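Local coordinates for protein glutathione S-transferase (Acinetobacter baumannii, PDB 4MP4) that probably catalyses the conjugation of reduced glutathione to electrophilic substrates, working as a two-subunit enzyme with the glutathione S-transferase fold, at residues E118-V123 / Q127-P132; A76-L81 / A89-D94; R102-W107 / F145-K150. All blocks are in the same frame, centred on the assembly; numbering follows the deposited sequence.

Overall arrangement
Contacts 2 and 3 meet along helix 95-110. Their centres are about 17 Å apart, and they touch through Tyr91 OH to Gln105 NE2 (2.8 Å, a probable hydrogen bond) and Glu79 OE2 to Arg102 NE (3.2 Å, a salt bridge). Contact 2 packs the connection between the thioredoxin-like and helical domains, while contact 3 lies within the helical domain; both touch the second subunit. Contact 1 is a surface contact on the other side of the chain's centre from contact 2, about 31 Å away between centres, and is nested in the loop that contact 3 closes, about 22 Å between centres. The structure is apo; in this family glutathione sits on the thioredoxin-like domain, beside the helical one.

Contact 1: residues E118-V123 / Q127-P132; sequences ERPTDV and QPKSTP
The guanidinium of Arg119 grips the carbonyl of Thr131 end-on, two nitrogens sharing one oxygen: NH1 to Thr131 O is 3.1 Å and NH2 to Thr131 O is 3.0 Å. The oxygen sits near the guanidinium plane, at its edge. NH1 also turns back to Glu118 O (3.0 Å), from above that carbonyl's plane, while NE forms a salt bridge with Asp182. Being held on several sides should fix the group's rotation. A bend at chi2 (-72°) turns the chain toward the loop. Backbone bonding is lighter: Gln127 N donates to Asp122 O (3.2 Å), and the CA of Val123 makes a CH...O contact with Gln127 O. One water bridges Glu118 OE1 (2.6 Å) and Pro132 O, while Glu118 OE2 hydrogen-bonds Ser134. Apolar packing comes mainly from the Lys129 chain, whose CE meets the CG and CD corner of Pro120, 3.6 Å from CG, the side chains crossing at about a right angle, and whose CG lies 3.9 Å from Val123 CG1. The contact folds the loop ahead of helix 135-151 over the turn joining helix 113-118 to helix 122-125, with Asn180, just past helix 165-178, hydrogen-bonding Lys129 N.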
# COMPACT_ATOMS: atom_id res chain seq x y z
N GLU A 118 15.97 6.94 6.87
CA GLU A 118 17.38 7.20 7.12
C GLU A 118 18.20 7.21 5.84
O GLU A 118 19.37 7.61 5.83
CB GLU A 118 17.95 6.17 8.13
CG GLU A 118 17.33 6.29 9.55
CD GLU A 118 17.74 5.17 10.51
OE1 GLU A 118 18.90 4.73 10.49
OE2 GLU A 118 16.88 4.74 11.31
N ARG A 119 17.60 6.72 4.76
CA ARG A 119 18.26 6.72 3.46
C ARG A 119 17.27 7.17 2.40
O ARG A 119 16.81 6.36 1.59
CB ARG A 119 18.80 5.32 3.12
CG ARG A 119 19.88 4.79 4.07
CD ARG A 119 21.20 5.54 3.87
NE ARG A 119 22.30 4.99 4.64
CZ ARG A 119 22.74 5.50 5.80
NH1 ARG A 119 22.15 6.57 6.32
NH2 ARG A 119 23.76 4.94 6.43
N PRO A 120 16.94 8.47 2.41
CA PRO A 120 15.96 9.00 1.44
C PRO A 120 16.56 8.96 0.04
O PRO A 120 17.78 8.79 -0.07
CB PRO A 120 15.71 10.43 1.92
CG PRO A 120 16.96 10.80 2.67
CD PRO A 120 17.45 9.52 3.31
N THR A 121 15.75 9.12 -1.00
CA THR A 121 16.29 9.02 -2.37
C THR A 121 17.35 10.07 -2.72
O THR A 121 18.06 9.94 -3.71
CB THR A 121 15.19 9.08 -3.40
OG1 THR A 121 14.44 10.29 -3.20
CG2 THR A 121 14.27 7.86 -3.27
N ASP A 122 17.45 11.11 -1.90
CA ASP A 122 18.54 12.08 -1.93
C ASP A 122 19.91 11.39 -1.98
O ASP A 122 20.82 11.86 -2.67
CB ASP A 122 18.46 12.98 -0.69
CG ASP A 122 17.11 13.63 -0.51
OD1 ASP A 122 16.13 12.93 -0.16
OD2 ASP A 122 17.00 14.86 -0.73
N VAL A 123 20.06 10.28 -1.26
CA VAL A 123 21.34 9.57 -1.23
C VAL A 123 21.67 8.90 -2.58
O VAL A 123 22.85 8.78 -2.94
CB VAL A 123 21.44 8.57 -0.05
CG1 VAL A 123 20.96 9.23 1.23
CG2 VAL A 123 20.67 7.29 -0.33
N GLN A 127 23.76 13.06 -2.87
CA GLN A 127 24.98 12.79 -2.12
C GLN A 127 24.65 11.87 -0.96
O GLN A 127 23.53 11.89 -0.45
CB GLN A 127 25.60 14.08 -1.60
CG GLN A 127 24.61 14.98 -0.93
CD GLN A 127 25.26 15.92 0.06
OE1 GLN A 127 26.31 15.63 0.61
NE2 GLN A 127 24.62 17.05 0.29
N PRO A 128 25.61 11.06 -0.53
CA PRO A 128 25.37 10.13 0.58
C PRO A 128 25.12 10.84 1.91
O PRO A 128 25.41 12.04 2.04
CB PRO A 128 26.66 9.32 0.65
CG PRO A 128 27.30 9.49 -0.67
CD PRO A 128 26.95 10.88 -1.11
N LYS A 129 24.55 10.13 2.87
CA LYS A 129 24.42 10.65 4.22
C LYS A 129 25.53 10.06 5.10
O LYS A 129 25.84 8.87 5.00
CB LYS A 129 23.04 10.32 4.79
CG LYS A 129 21.96 11.28 4.35
CD LYS A 129 20.75 11.20 5.26
CE LYS A 129 19.62 12.08 4.73
NZ LYS A 129 20.04 13.45 4.35
N SER A 130 26.13 10.90 5.94
CA SER A 130 27.24 10.48 6.80
C SER A 130 26.77 9.55 7.90
O SER A 130 27.43 8.56 8.23
CB SER A 130 27.91 11.71 7.44
OG SER A 130 28.36 12.63 6.47
N THR A 131 25.61 9.89 8.45
CA THR A 131 25.02 9.17 9.57
C THR A 131 24.90 7.67 9.32
O THR A 131 24.39 7.23 8.29
CB THR A 131 23.65 9.75 9.85
OG1 THR A 131 23.75 11.18 9.79
CG2 THR A 131 23.14 9.32 11.21
N PRO A 132 25.39 6.86 10.28
CA PRO A 132 25.27 5.40 10.22
C PRO A 132 23.82 4.99 10.43
O PRO A 132 23.03 5.77 10.98
CB PRO A 132 26.10 4.93 11.42
CG PRO A 132 26.96 6.08 11.79
CD PRO A 132 26.17 7.30 11.45
O HOH W 1 20.40 6.82 10.37

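Contact 2: residues A76-L81 / A89-D94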
# COMPACT_ATOMS: atom_id res chain seq x y z
N ALA A 76 -2.18 1.91 -6.93
CA ALA A 76 -3.49 2.13 -7.53
C ALA A 76 -3.32 2.48 -9.00
O ALA A 76 -4.00 1.92 -9.86
CB ALA A 76 -4.22 3.24 -6.81
N ILE A 77 -2.41 3.41 -9.28
CA ILE A 77 -2.19 3.86 -10.65
C ILE A 77 -1.74 2.70 -11.54
O ILE A 77 -2.27 2.52 -12.64
CB ILE A 77 -1.18 5.04 -10.72
CG1 ILE A 77 -1.83 6.32 -10.17
CG2 ILE A 77 -0.72 5.28 -12.15
CD1 ILE A 77 -0.85 7.44 -9.89
N LEU A 78 -0.79 1.91 -11.05
CA LEU A 78 -0.30 0.75 -11.81
C LEU A 78 -1.42 -0.25 -12.12
O LEU A 78 -1.61 -0.66 -13.27
CB LEU A 78 0.86 0.05 -11.07
CG LEU A 78 2.18 0.81 -11.06
CD1 LEU A 78 3.12 0.29 -9.99
CD2 LEU A 78 2.82 0.75 -12.43
N GLU A 79 -2.17 -0.62 -11.08
CA GLU A 79 -3.30 -1.53 -11.21
C GLU A 79 -4.27 -1.04 -12.29
O GLU A 79 -4.78 -1.82 -13.11
CB GLU A 79 -4.00 -1.67 -9.86
CG GLU A 79 -4.32 -3.10 -9.46
CD GLU A 79 -3.12 -3.84 -8.92
OE1 GLU A 79 -2.88 -3.75 -7.70
OE2 GLU A 79 -2.43 -4.53 -9.69
N TYR A 80 -4.48 0.27 -12.31
CA TYR A 80 -5.37 0.91 -13.26
C TYR A 80 -4.84 0.81 -14.68
O TYR A 80 -5.59 0.63 -15.64
CB TYR A 80 -5.54 2.37 -12.83
CG TYR A 80 -6.27 3.22 -13.79
CD1 TYR A 80 -7.61 3.01 -14.05
CD2 TYR A 80 -5.63 4.26 -14.44
CE1 TYR A 80 -8.30 3.79 -14.94
CE2 TYR A 80 -6.31 5.05 -15.34
CZ TYR A 80 -7.64 4.82 -15.58
OH TYR A 80 -8.33 5.61 -16.47
N LEU A 81 -3.52 0.90 -14.82
CA LEU A 81 -2.86 0.78 -16.11
C LEU A 81 -2.93 -0.66 -16.64
O LEU A 81 -3.10 -0.87 -17.85
CB LEU A 81 -1.41 1.26 -16.01
CG LEU A 81 -1.17 2.78 -15.87
CD1 LEU A 81 0.32 3.13 -15.95
CD2 LEU A 81 -1.96 3.55 -16.92
N ALA A 89 1.39 -6.85 -19.61
CA ALA A 89 1.43 -6.95 -18.17
C ALA A 89 2.82 -6.58 -17.65
O ALA A 89 3.83 -6.91 -18.26
CB ALA A 89 1.03 -8.35 -17.73
N ILE A 90 2.85 -5.88 -16.52
CA ILE A 90 4.11 -5.56 -15.85
C ILE A 90 4.13 -6.22 -14.48
O ILE A 90 4.91 -5.84 -13.61
CB ILE A 90 4.36 -4.05 -15.75
CG1 ILE A 90 3.25 -3.37 -14.95
CG2 ILE A 90 4.44 -3.41 -17.15
CD1 ILE A 90 3.39 -1.87 -14.91
N TYR A 91 3.25 -7.21 -14.31
CA TYR A 91 3.26 -8.16 -13.20
C TYR A 91 3.30 -9.56 -13.80
O TYR A 91 2.91 -9.75 -14.94
CB TYR A 91 1.99 -8.01 -12.34
CG TYR A 91 1.96 -6.73 -11.56
CD1 TYR A 91 2.72 -6.58 -10.40
CD2 TYR A 91 1.20 -5.65 -11.98
CE1 TYR A 91 2.71 -5.40 -9.68
CE2 TYR A 91 1.18 -4.47 -11.26
CZ TYR A 91 1.94 -4.36 -10.11
OH TYR A 91 1.93 -3.19 -9.40
N PRO A 92 3.78 -10.56 -13.04
CA PRO A 92 3.90 -11.91 -13.58
C PRO A 92 2.52 -12.44 -14.02
O PRO A 92 1.50 -11.94 -13.52
CB PRO A 92 4.42 -12.72 -12.38
CG PRO A 92 5.03 -11.70 -11.46
CD PRO A 92 4.19 -10.49 -11.62
N LYS A 93 2.48 -13.41 -14.93
CA LYS A 93 1.19 -13.90 -15.41
C LYS A 93 0.57 -14.98 -14.50
O LYS A 93 -0.63 -15.02 -14.35
CB LYS A 93 1.21 -14.31 -16.89
CG LYS A 93 2.03 -15.54 -17.20
CD LYS A 93 2.02 -15.86 -18.69
CE LYS A 93 3.18 -16.78 -19.06
NZ LYS A 93 4.51 -16.19 -18.71
N ASP A 94 1.39 -15.83 -13.90
CA ASP A 94 0.87 -16.79 -12.93
C ASP A 94 0.19 -16.05 -11.77
O ASP A 94 0.74 -15.09 -11.22
CB ASP A 94 1.99 -17.70 -12.41
CG ASP A 94 1.55 -18.55 -11.22
OD1 ASP A 94 0.34 -18.76 -11.03
OD2 ASP A 94 2.44 -19.02 -10.47
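Leu78 and Ile90 face each other between a helix turn and the loop that follows that helix, their CA atoms 8.7 Å apart, so side chains alone span the gap. Leu78 meets both loop residues, with a different methyl for each. Its CD2 meets Ile90 CD1 at 3.7 Å, the two side chains crossing nearly at right angles. CD1 rests against the hydroxyl end of Tyr91, 3.7 Å from OH, and the Leu78 CB lies almost as close. Ile90 puts CG1 between its own backbone N and carbonyl carbon (chi1 61°), and from there CD1 extends to the leucine. Tyr91 reaches in hydroxyl first, crossing Leu78 and Glu79 at about a right angle. Its OH is hydrogen-bonded to Gln105 NE2 of helix 95-110, so this buried hydroxyl has its polar partner there while its flank packs on leucine. Glu79, bent at chi2, brings OE2 to 3.9 Å from Tyr91 CE2, oblique to the ring, the carboxylate plane turned 36° from it. That same oxygen forms a salt bridge with Arg102, which probably stabilises a charge in this buried place. Helix 74-84 is tied to helix 95-110 directly by that salt bridge and, through the loop, by Tyr91; Arg102 of the second subunit packs on Glu79. Such a connection between a thioredoxin-like domain and an all-helical one is characteristic of the glutathione S-transferase fold.

Contact 3: residues R102-W107 / F145-K150; sequences RQIQAW and FFVAEK
Ile104 and Val147 mark the nearest approach of two helix turns, with CA atoms 8.9 Å apart, on helices that run roughly antiparallel. Both belong to the all-helical C-terminal domain of the glutathione S-transferase fold: helix 95-110 supplies Ile104 and Trp107, one turn apart, and helix 135-151 supplies Val147. At this separation the backbones do not touch, and a small apolar cluster of three side chains fills the join. Val147 points at the other helix and meets both Ile104 and Trp107. Its CG1 faces Ile104 tip to tip, 4.1 Å from CD1. The larger share goes to the tryptophan, whose CG is anti to the backbone N (chi1 172°), a torsion that sends the indole out from its helix, against the valine coming the other way. Only the six-membered part of the indole meets Val147, and it does so obliquely. Around the three, Ile104 also packs on Val166 of helix 165-178 and on Leu151, and Trp107 on Lys143 and Leu144 of helix 135-151, so the indole covers about a turn of that helix. Trp107 further touches Glu73 of the second subunit, placing this helix pair close to the dimer interface; the neighbouring Gln103 hydrogen-bonds Ser72 N of that subunit. The polar end of the indole is used as well: NE1 hydrogen-bonds the carboxylate of Asp111, just past the end of helix 95-110, which should limit the ring's swing. Against the valine, three pairs of atoms make the contact: Val147 CB is 3.7 Å from Trp107 CH2, with Val147 CG1 3.8 Å from CZ3 and Val147 CG2 3.9 Å from CZ2.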
# COMPACT_ATOMS: atom_id res chain seq x y z
N ARG A 102 2.54 -8.42 -5.79
CA ARG A 102 1.79 -7.40 -5.06
C ARG A 102 2.18 -7.34 -3.59
O ARG A 102 2.19 -6.28 -2.98
CB ARG A 102 0.28 -7.63 -5.18
CG ARG A 102 -0.28 -7.30 -6.57
CD ARG A 102 -1.79 -7.40 -6.59
NE ARG A 102 -2.32 -7.14 -7.92
CZ ARG A 102 -3.03 -8.01 -8.63
NH1 ARG A 102 -3.32 -9.20 -8.13
NH2 ARG A 102 -3.47 -7.67 -9.83
N GLN A 103 2.54 -8.49 -3.03
CA GLN A 103 2.94 -8.54 -1.64
C GLN A 103 4.28 -7.82 -1.38
O GLN A 103 4.39 -7.00 -0.45
CB GLN A 103 3.00 -9.98 -1.16
CG GLN A 103 3.80 -10.20 0.10
CD GLN A 103 4.05 -11.68 0.33
OE1 GLN A 103 3.22 -12.51 -0.01
NE2 GLN A 103 5.20 -12.02 0.89
N ILE A 104 5.27 -8.12 -2.21
CA ILE A 104 6.58 -7.47 -2.12
C ILE A 104 6.47 -5.96 -2.34
O ILE A 104 7.04 -5.16 -1.58
CB ILE A 104 7.60 -8.11 -3.10
CG1 ILE A 104 7.72 -9.61 -2.81
CG2 ILE A 104 8.95 -7.44 -2.98
CD1 ILE A 104 7.95 -9.94 -1.29
N GLN A 105 5.70 -5.57 -3.35
CA GLN A 105 5.35 -4.17 -3.60
C GLN A 105 4.68 -3.47 -2.39
O GLN A 105 5.01 -2.33 -2.07
CB GLN A 105 4.44 -4.07 -4.82
CG GLN A 105 4.14 -2.66 -5.26
CD GLN A 105 3.28 -2.62 -6.50
OE1 GLN A 105 2.09 -2.92 -6.46
NE2 GLN A 105 3.88 -2.24 -7.62
N ALA A 106 3.74 -4.15 -1.73
CA ALA A 106 3.05 -3.52 -0.62
C ALA A 106 4.03 -3.34 0.54
O ALA A 106 4.07 -2.30 1.22
CB ALA A 106 1.83 -4.32 -0.21
N TRP A 107 4.85 -4.36 0.71
CA TRP A 107 5.84 -4.42 1.77
C TRP A 107 6.91 -3.34 1.62
O TRP A 107 7.23 -2.64 2.60
CB TRP A 107 6.44 -5.82 1.78
CG TRP A 107 7.57 -5.96 2.69
CD1 TRP A 107 7.54 -5.91 4.06
CD2 TRP A 107 8.93 -6.18 2.32
NE1 TRP A 107 8.82 -6.09 4.56
CE2 TRP A 107 9.67 -6.26 3.51
CE3 TRP A 107 9.58 -6.31 1.09
CZ2 TRP A 107 11.05 -6.47 3.50
CZ3 TRP A 107 10.94 -6.52 1.09
CH2 TRP A 107 11.66 -6.59 2.29
N PHE A 145 17.54 -7.56 2.91
CA PHE A 145 18.51 -8.50 2.35
C PHE A 145 17.97 -9.93 2.44
O PHE A 145 18.13 -10.72 1.51
CB PHE A 145 19.85 -8.44 3.08
CG PHE A 145 20.56 -7.11 3.00
CD1 PHE A 145 20.36 -6.27 1.92
CD2 PHE A 145 21.44 -6.72 4.01
CE1 PHE A 145 21.02 -5.04 1.86
CE2 PHE A 145 22.10 -5.51 3.95
CZ PHE A 145 21.89 -4.67 2.87
N PHE A 146 17.36 -10.25 3.57
CA PHE A 146 16.82 -11.59 3.78
C PHE A 146 15.81 -11.93 2.70
O PHE A 146 15.95 -12.92 1.98
CB PHE A 146 16.20 -11.72 5.17
CG PHE A 146 15.50 -13.04 5.40
CD1 PHE A 146 16.21 -14.15 5.86
CD2 PHE A 146 14.14 -13.19 5.14
CE1 PHE A 146 15.58 -15.36 6.06
CE2 PHE A 146 13.50 -14.40 5.34
CZ PHE A 146 14.21 -15.48 5.80
N VAL A 147 14.80 -11.07 2.56
CA VAL A 147 13.73 -11.24 1.58
C VAL A 147 14.22 -11.27 0.12
O VAL A 147 13.80 -12.12 -0.66
CB VAL A 147 12.65 -10.15 1.75
CG1 VAL A 147 11.56 -10.29 0.68
CG2 VAL A 147 12.05 -10.23 3.16
N ALA A 148 15.09 -10.34 -0.25
CA ALA A 148 15.58 -10.30 -1.62
C ALA A 148 16.48 -11.50 -1.95
O ALA A 148 16.43 -12.04 -3.05
CB ALA A 148 16.31 -9.00 -1.90
N GLU A 149 17.30 -11.94 -1.00
CA GLU A 149 18.13 -13.12 -1.26
C GLU A 149 17.30 -14.41 -1.37
O GLU A 149 17.61 -15.29 -2.17
CB GLU A 149 19.28 -13.24 -0.26
CG GLU A 149 20.65 -13.15 -0.93
CD GLU A 149 21.61 -12.22 -0.19
OE1 GLU A 149 22.66 -11.87 -0.77
OE2 GLU A 149 21.31 -11.84 0.97
N LYS A 150 16.23 -14.50 -0.58
CA LYS A 150 15.30 -15.61 -0.69
C LYS A 150 14.58 -15.65 -2.05
O LYS A 150 14.55 -16.68 -2.72
CB LYS A 150 14.28 -15.55 0.44
CG LYS A 150 13.23 -16.65 0.37
CD LYS A 150 13.87 -18.04 0.27
CE LYS A 150 12.81 -19.12 0.21
NZ LYS A 150 11.70 -18.75 -0.72